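Local coordinates for genome polyprotein (Chicken sicinivirus JSY, PDB 6QWT) that includes, as the part resolved here, the 3D polymerase (3Dpol), an RNA-dependent RNA polymerase that probably copies the viral RNA genome, at residues A[244-249]-A[305-310]; A[311-316]-A[327-332]. All blocks are in the same frame, centred on the assembly; numbering follows the deposited sequence.

Interaction 1: residues A[244-249]-A[305-310]; sequences VVFKLI and SMVNNI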
ATOM      1  N   VAL A 244       1.020  10.824  17.041  1.00 21.12           N
ATOM      2  CA  VAL A 244       2.326  11.262  17.520  1.00 23.47           C
ATOM      3  C   VAL A 244       3.447  10.770  16.610  1.00 22.89           C
ATOM      4  O   VAL A 244       4.463  11.456  16.442  1.00 22.40           O
ATOM      5  CB  VAL A 244       2.517  10.811  18.985  1.00 24.01           C
ATOM      6  CG1 VAL A 244       2.538   9.290  19.089  1.00 23.08           C
ATOM      7  CG2 VAL A 244       3.770  11.435  19.589  1.00 21.51           C
ATOM      8  N   VAL A 245       3.280   9.600  15.987  1.00 19.95           N
ATOM      9  CA  VAL A 245       4.321   9.085  15.099  1.00 20.37           C
ATOM     10  C   VAL A 245       4.434   9.952  13.850  1.00 23.98           C
ATOM     11  O   VAL A 245       5.538  10.339  13.440  1.00 19.34           O
ATOM     12  CB  VAL A 245       4.048   7.611  14.745  1.00 21.11           C
ATOM     13  CG1 VAL A 245       5.134   7.081  13.821  1.00 20.67           C
ATOM     14  CG2 VAL A 245       3.966   6.764  16.005  1.00 18.97           C
ATOM     15  N   PHE A 246       3.296  10.273  13.226  1.00 22.41           N
ATOM     16  CA  PHE A 246       3.306  11.155  12.060  1.00 22.93           C
ATOM     17  C   PHE A 246       3.865  12.528  12.409  1.00 22.45           C
ATOM     18  O   PHE A 246       4.634  13.109  11.636  1.00 20.60           O
ATOM     19  CB  PHE A 246       1.892  11.298  11.494  1.00 24.44           C
ATOM     20  CG  PHE A 246       1.525  10.240  10.500  1.00 23.59           C
ATOM     21  CD1 PHE A 246       2.246  10.095   9.328  1.00 23.40           C
ATOM     22  CD2 PHE A 246       0.454   9.394  10.734  1.00 28.56           C
ATOM     23  CE1 PHE A 246       1.910   9.120   8.406  1.00 27.21           C
ATOM     24  CE2 PHE A 246       0.110   8.419   9.814  1.00 29.95           C
ATOM     25  CZ  PHE A 246       0.841   8.281   8.651  1.00 26.42           C
ATOM     26  N   LYS A 247       3.473  13.066  13.567  1.00 20.88           N
ATOM     27  CA  LYS A 247       3.953  14.380  13.981  1.00 24.63           C
ATOM     28  C   LYS A 247       5.471  14.395  14.122  1.00 24.46           C
ATOM     29  O   LYS A 247       6.136  15.331  13.662  1.00 22.67           O
ATOM     30  CB  LYS A 247       3.278  14.786  15.292  1.00 25.50           C
ATOM     31  CG  LYS A 247       3.467  16.242  15.676  1.00 32.03           C
ATOM     32  CD  LYS A 247       3.168  16.464  17.155  1.00 38.60           C
ATOM     33  CE  LYS A 247       4.452  16.528  17.976  1.00 45.34           C
ATOM     34  NZ  LYS A 247       4.305  15.915  19.330  1.00 50.48           N
ATOM     35  N   LEU A 248       6.039  13.363  14.749  1.00 20.60           N
ATOM     36  CA  LEU A 248       7.489  13.308  14.907  1.00 21.30           C
ATOM     37  C   LEU A 248       8.187  13.150  13.561  1.00 20.62           C
ATOM     38  O   LEU A 248       9.252  13.737  13.336  1.00 19.77           O
ATOM     39  CB  LEU A 248       7.868  12.171  15.854  1.00 18.98           C
ATOM     40  CG  LEU A 248       7.427  12.407  17.301  1.00 25.25           C
ATOM     41  CD1 LEU A 248       7.626  11.169  18.163  1.00 22.46           C
ATOM     42  CD2 LEU A 248       8.160  13.602  17.884  1.00 21.53           C
ATOM     43  N   ILE A 249       7.603  12.370  12.652  1.00 18.20           N
ATOM     44  CA  ILE A 249       8.180  12.226  11.320  1.00 19.15           C
ATOM     45  C   ILE A 249       8.152  13.559  10.585  1.00 21.56           C
ATOM     46  O   ILE A 249       9.103  13.919   9.881  1.00 21.01           O
ATOM     47  CB  ILE A 249       7.438  11.128  10.535  1.00 20.33           C
ATOM     48  CG1 ILE A 249       7.774   9.751  11.109  1.00 19.47           C
ATOM     49  CG2 ILE A 249       7.783  11.194   9.052  1.00 22.97           C
ATOM     50  CD1 ILE A 249       6.921   8.641  10.549  1.00 19.89           C
ATOM     51  N   SER A 305       5.424   3.365   5.424  1.00 24.74           N
ATOM     52  CA  SER A 305       6.644   2.581   5.616  1.00 25.27           C
ATOM     53  C   SER A 305       7.485   3.156   6.741  1.00 18.97           C
ATOM     54  O   SER A 305       7.950   2.427   7.625  1.00 21.60           O
ATOM     55  CB  SER A 305       7.461   2.541   4.325  1.00 24.99           C
ATOM     56  OG  SER A 305       6.825   1.762   3.333  1.00 28.02           O
ATOM     57  N   MET A 306       7.702   4.472   6.715  1.00 18.92           N
ATOM     58  CA  MET A 306       8.466   5.111   7.777  1.00 21.62           C
ATOM     59  C   MET A 306       7.783   4.927   9.124  1.00 19.59           C
ATOM     60  O   MET A 306       8.439   4.584  10.112  1.00 21.63           O
ATOM     61  CB  MET A 306       8.676   6.590   7.448  1.00 21.17           C
ATOM     62  CG  MET A 306       9.340   6.793   6.093  1.00 25.11           C
ATOM     63  SD  MET A 306       9.623   8.513   5.626  1.00 35.79           S
ATOM     64  CE  MET A 306      10.552   9.093   7.012  1.00 23.88           C
ATOM     65  N   VAL A 307       6.459   5.110   9.175  1.00 20.38           N
ATOM     66  CA  VAL A 307       5.710   4.871  10.410  1.00 20.56           C
ATOM     67  C   VAL A 307       5.940   3.448  10.904  1.00 18.13           C
ATOM     68  O   VAL A 307       6.200   3.212  12.090  1.00 19.06           O
ATOM     69  CB  VAL A 307       4.211   5.148  10.193  1.00 21.44           C
ATOM     70  CG1 VAL A 307       3.390   4.564  11.342  1.00 18.93           C
ATOM     71  CG2 VAL A 307       3.956   6.634  10.047  1.00 20.71           C
ATOM     72  N   ASN A 308       5.839   2.479   9.998  1.00 23.58           N
ATOM     73  CA  ASN A 308       6.027   1.085  10.380  1.00 22.40           C
ATOM     74  C   ASN A 308       7.438   0.838  10.903  1.00 22.33           C
ATOM     75  O   ASN A 308       7.619   0.164  11.923  1.00 22.36           O
ATOM     76  CB  ASN A 308       5.725   0.191   9.181  1.00 24.97           C
ATOM     77  CG  ASN A 308       5.210  -1.164   9.581  1.00 28.22           C
ATOM     78  OD1 ASN A 308       5.425  -1.614  10.706  1.00 26.72           O
ATOM     79  ND2 ASN A 308       4.486  -1.810   8.675  1.00 28.68           N
ATOM     80  N   ASN A 309       8.451   1.375  10.216  1.00 21.93           N
ATOM     81  CA  ASN A 309       9.829   1.220  10.677  1.00 22.04           C
ATOM     82  C   ASN A 309      10.000   1.795  12.078  1.00 23.44           C
ATOM     83  O   ASN A 309      10.566   1.143  12.964  1.00 17.30           O
ATOM     84  CB  ASN A 309      10.793   1.898   9.701  1.00 16.27           C
ATOM     85  CG  ASN A 309      11.274   0.966   8.598  1.00 24.52           C
ATOM     86  OD1 ASN A 309      12.425   0.519   8.597  1.00 19.22           O
ATOM     87  ND2 ASN A 309      10.395   0.681   7.642  1.00 24.10           N
ATOM     88  N   ILE A 310       9.499   3.018  12.296  1.00 18.59           N
ATOM     89  CA  ILE A 310       9.638   3.675  13.595  1.00 21.47           C
ATOM     90  C   ILE A 310       8.951   2.858  14.683  1.00 22.86           C
ATOM     91  O   ILE A 310       9.504   2.643  15.770  1.00 22.08           O
ATOM     92  CB  ILE A 310       9.068   5.106  13.536  1.00 21.47           C
ATOM     93  CG1 ILE A 310       9.730   5.912  12.415  1.00 20.84           C
ATOM     94  CG2 ILE A 310       9.214   5.799  14.880  1.00 17.21           C
ATOM     95  CD1 ILE A 310      10.951   6.644  12.815  1.00 24.49           C
TER
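Val307, on helix 298-316, packs both of its methyls against helix 243-256, where they meet Val245, Phe246 and Ile249. From CB the side chain forks: CG1, anti to the backbone N (chi1 165°), rests 3.9 Å from CG1 of Val245, and the two valines approach obliquely. CG2, the branch beside the backbone N, is also near that Val245 methyl and goes on to two further residues. It sits over one face of the Phe246 ring, shifted toward the rim, 3.9 Å from the ring centroid and 20° off the normal, a CH-pi contact whose closest ring atom is CE1. The same methyl lies 3.6 Å from CD1 of Ile249, so it touches an aromatic face and an aliphatic tip at once.

Ile249 uses two branches. Its CD1 also lies 4.3 Å from Ile310 CG1, while its CG2 meets Met306 CE at 4.0 Å, where the thioether chain is bent at its last torsion. No hydrogen bond joins the segments: this is plain, buried apolar helix-helix packing within the polymerase catalytic region, in the palm as in related polymerases.

The local axes cross at 108° and approach to 10.1 Å. Helix 267-276 packs on Phe246 through Ile275 and Tyr276, helix 70-81 touches Met306 and Ile310 through Tyr77, and strand 327-332 lies against Asn308 and Asn309 of helix 298-316.

Interaction 2: residues A[311-316]-A[327-332]; sequences SLLSAM and WRILCY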
ATOM      1  N   SER A 311       7.730   2.398  14.409  1.00 21.41           N
ATOM      2  CA  SER A 311       6.966   1.666  15.415  1.00 22.36           C
ATOM      3  C   SER A 311       7.664   0.368  15.801  1.00 23.16           C
ATOM      4  O   SER A 311       7.807   0.056  16.988  1.00 22.34           O
ATOM      5  CB  SER A 311       5.554   1.399  14.896  1.00 18.83           C
ATOM      6  OG  SER A 311       4.930   2.612  14.519  1.00 22.30           O
ATOM      7  N   LEU A 312       8.116  -0.402  14.803  1.00 22.86           N
ATOM      8  CA  LEU A 312       8.831  -1.645  15.086  1.00 24.43           C
ATOM      9  C   LEU A 312      10.095  -1.390  15.894  1.00 23.89           C
ATOM     10  O   LEU A 312      10.371  -2.097  16.871  1.00 22.38           O
ATOM     11  CB  LEU A 312       9.175  -2.362  13.781  1.00 19.86           C
ATOM     12  CG  LEU A 312       8.015  -2.954  12.985  1.00 26.60           C
ATOM     13  CD1 LEU A 312       8.421  -3.162  11.530  1.00 25.03           C
ATOM     14  CD2 LEU A 312       7.538  -4.260  13.613  1.00 27.55           C
ATOM     15  N   LEU A 313      10.877  -0.381  15.499  1.00 21.81           N
ATOM     16  CA  LEU A 313      12.095  -0.056  16.232  1.00 23.75           C
ATOM     17  C   LEU A 313      11.786   0.336  17.674  1.00 21.80           C
ATOM     18  O   LEU A 313      12.538  -0.010  18.591  1.00 18.67           O
ATOM     19  CB  LEU A 313      12.852   1.062  15.513  1.00 19.63           C
ATOM     20  CG  LEU A 313      13.538   0.670  14.198  1.00 20.56           C
ATOM     21  CD1 LEU A 313      13.837   1.891  13.342  1.00 20.59           C
ATOM     22  CD2 LEU A 313      14.813  -0.111  14.456  1.00 29.02           C
ATOM     23  N   SER A 314      10.675   1.047  17.901  1.00 21.65           N
ATOM     24  CA  SER A 314      10.324   1.428  19.267  1.00 21.21           C
ATOM     25  C   SER A 314       9.983   0.206  20.113  1.00 24.97           C
ATOM     26  O   SER A 314      10.124   0.239  21.342  1.00 23.25           O
ATOM     27  CB  SER A 314       9.160   2.426  19.265  1.00 22.36           C
ATOM     28  OG  SER A 314       7.915   1.775  19.076  1.00 20.63           O
ATOM     29  N   ALA A 315       9.540  -0.879  19.474  1.00 23.33           N
ATOM     30  CA  ALA A 315       9.295  -2.131  20.182  1.00 22.31           C
ATOM     31  C   ALA A 315      10.593  -2.880  20.456  1.00 24.11           C
ATOM     32  O   ALA A 315      10.793  -3.406  21.559  1.00 22.77           O
ATOM     33  CB  ALA A 315       8.343  -3.014  19.371  1.00 23.52           C
ATOM     34  N   MET A 316      11.482  -2.943  19.466  1.00 20.26           N
ATOM     35  CA  MET A 316      12.732  -3.671  19.641  1.00 25.41           C
ATOM     36  C   MET A 316      13.664  -2.956  20.616  1.00 27.43           C
ATOM     37  O   MET A 316      14.440  -3.612  21.321  1.00 25.37           O
ATOM     38  CB  MET A 316      13.398  -3.877  18.277  1.00 22.21           C
ATOM     39  CG  MET A 316      12.464  -4.511  17.235  1.00 26.74           C
ATOM     40  SD  MET A 316      13.159  -4.709  15.568  1.00 28.37           S
ATOM     41  CE  MET A 316      14.335  -3.375  15.550  1.00 27.98           C
ATOM     42  N   TRP A 327      20.267  -5.281  12.595  1.00 26.03           N
ATOM     43  CA  TRP A 327      18.855  -5.453  12.299  1.00 23.73           C
ATOM     44  C   TRP A 327      18.572  -4.935  10.896  1.00 24.58           C
ATOM     45  O   TRP A 327      19.302  -4.088  10.374  1.00 20.53           O
ATOM     46  CB  TRP A 327      17.977  -4.725  13.327  1.00 25.65           C
ATOM     47  CG  TRP A 327      18.274  -3.260  13.436  1.00 25.22           C
ATOM     48  CD1 TRP A 327      19.165  -2.664  14.283  1.00 28.19           C
ATOM     49  CD2 TRP A 327      17.689  -2.203  12.665  1.00 27.70           C
ATOM     50  NE1 TRP A 327      19.168  -1.302  14.091  1.00 25.40           N
ATOM     51  CE2 TRP A 327      18.270  -0.994  13.102  1.00 28.71           C
ATOM     52  CE3 TRP A 327      16.729  -2.162  11.650  1.00 26.46           C
ATOM     53  CZ2 TRP A 327      17.922   0.240  12.556  1.00 28.53           C
ATOM     54  CZ3 TRP A 327      16.385  -0.933  11.111  1.00 24.66           C
ATOM     55  CH2 TRP A 327      16.980   0.249  11.564  1.00 25.72           C
ATOM     56  N   ARG A 328      17.505  -5.456  10.293  1.00 20.04           N
ATOM     57  CA  ARG A 328      17.034  -4.969   9.005  1.00 25.49           C
ATOM     58  C   ARG A 328      15.519  -5.092   8.954  1.00 22.28           C
ATOM     59  O   ARG A 328      14.960  -6.114   9.360  1.00 21.31           O
ATOM     60  CB  ARG A 328      17.665  -5.734   7.836  1.00 26.48           C
ATOM     61  CG  ARG A 328      17.005  -5.449   6.488  1.00 27.13           C
ATOM     62  CD  ARG A 328      17.774  -6.084   5.346  1.00 29.09           C
ATOM     63  NE  ARG A 328      19.111  -5.517   5.199  1.00 30.40           N
ATOM     64  CZ  ARG A 328      19.371  -4.372   4.575  1.00 34.46           C
ATOM     65  NH1 ARG A 328      18.382  -3.669   4.038  1.00 35.51           N
ATOM     66  NH2 ARG A 328      20.617  -3.929   4.490  1.00 32.80           N
ATOM     67  N   ILE A 329      14.864  -4.047   8.454  1.00 24.04           N
ATOM     68  CA  ILE A 329      13.415  -4.014   8.305  1.00 23.54           C
ATOM     69  C   ILE A 329      13.088  -3.729   6.845  1.00 21.41           C
ATOM     70  O   ILE A 329      13.792  -2.959   6.182  1.00 22.18           O
ATOM     71  CB  ILE A 329      12.777  -2.962   9.240  1.00 22.08           C
ATOM     72  CG1 ILE A 329      12.960  -3.369  10.706  1.00 23.10           C
ATOM     73  CG2 ILE A 329      11.296  -2.780   8.931  1.00 20.07           C
ATOM     74  CD1 ILE A 329      12.509  -2.313  11.710  1.00 17.97           C
ATOM     75  N   LEU A 330      12.042  -4.377   6.334  1.00 21.45           N
ATOM     76  CA  LEU A 330      11.535  -4.104   4.993  1.00 21.62           C
ATOM     77  C   LEU A 330      10.016  -4.062   5.058  1.00 23.91           C
ATOM     78  O   LEU A 330       9.382  -5.047   5.446  1.00 22.08           O
ATOM     79  CB  LEU A 330      12.004  -5.156   3.985  1.00 24.92           C
ATOM     80  CG  LEU A 330      11.712  -4.851   2.512  1.00 26.18           C
ATOM     81  CD1 LEU A 330      12.520  -3.655   2.025  1.00 23.37           C
ATOM     82  CD2 LEU A 330      12.006  -6.075   1.666  1.00 25.11           C
ATOM     83  N   CYS A 331       9.442  -2.925   4.675  1.00 22.05           N
ATOM     84  CA  CYS A 331       8.028  -2.649   4.861  1.00 24.36           C
ATOM     85  C   CYS A 331       7.391  -2.232   3.543  1.00 25.31           C
ATOM     86  O   CYS A 331       8.006  -1.537   2.728  1.00 26.61           O
ATOM     87  CB  CYS A 331       7.820  -1.540   5.908  1.00 25.27           C
ATOM     88  SG  CYS A 331       8.165  -2.021   7.613  1.00 28.34           S
ATOM     89  N   TYR A 332       6.147  -2.666   3.349  1.00 25.05           N
ATOM     90  CA  TYR A 332       5.266  -2.122   2.312  1.00 28.56           C
ATOM     91  C   TYR A 332       3.883  -2.004   2.946  1.00 27.81           C
ATOM     92  O   TYR A 332       3.177  -3.005   3.087  1.00 32.14           O
ATOM     93  CB  TYR A 332       5.232  -2.992   1.059  1.00 27.91           C
ATOM     94  CG  TYR A 332       4.770  -2.253  -0.194  1.00 32.57           C
ATOM     95  CD1 TYR A 332       5.488  -2.339  -1.384  1.00 32.26           C
ATOM     96  CD2 TYR A 332       3.621  -1.469  -0.183  1.00 35.18           C
ATOM     97  CE1 TYR A 332       5.071  -1.664  -2.524  1.00 34.28           C
ATOM     98  CE2 TYR A 332       3.199  -0.790  -1.313  1.00 35.46           C
ATOM     99  CZ  TYR A 332       3.928  -0.891  -2.480  1.00 37.04           C
ATOM    100  OH  TYR A 332       3.508  -0.218  -3.603  1.00 41.51           O
TER
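Leu313 lays a methyl over the indole face of Trp327, at the end of a helix packed on an antiparallel sheet in the palm domain of the polymerase. Strand 327-332 and strand 335-340 form the hairpin that, in this family, carries the GDD sequence at its turn. CD2 of Leu313 stands 3.5 Å from the centroid of the six-membered ring, 8° off its normal, a nearly vertical CH-pi contact. Met316 CE approaches the ring obliquely, 4.5 Å from Trp327 CG. Ile329 fills the middle: its CD1 lies 3.9 Å from Leu312 CB and also meets CG of Leu313, while its CG2 touches CD1 of Leu312. That leucine methyl also reaches SG of Cys331.

Farther out, the indole is fixed by its NE1 hydrogen bond to Thr324 O and by a cation-pi contact with Arg80. Leu313 is backed by Ala73, Leu76 and Tyr77 of helix 70-81, and Leu312 by Tyr353 of helix 346-356. On the helix itself, Ser311 O accepts from both Ala315 N and the hydroxyl of Ser314, whose OG lies 2.7 Å from that oxygen.

How the interactions relate
Along the chain, helix 243-256 comes first, and interaction 1 closes a loop of 55 residues by bringing 305-310 of helix 298-316 back against it. The helix then continues into 311-316, and interaction 2 closes a short ten-residue connection when strand 327-332 returns to pack against it, running roughly antiparallel. The two loops follow in series, neither nesting nor crossing, with centres about 11 Å apart. Helix 298-316 is shared: its middle turns pack on helix 243-256 and its last turns on the sheet, joining helix 243-256 to the edge strand 327-332 within the catalytic region. The contacts also adjoin, since Asn309 ND2 packs 3.5 Å from Cys331 SG, and Asn308 CB lies near the same sulfur.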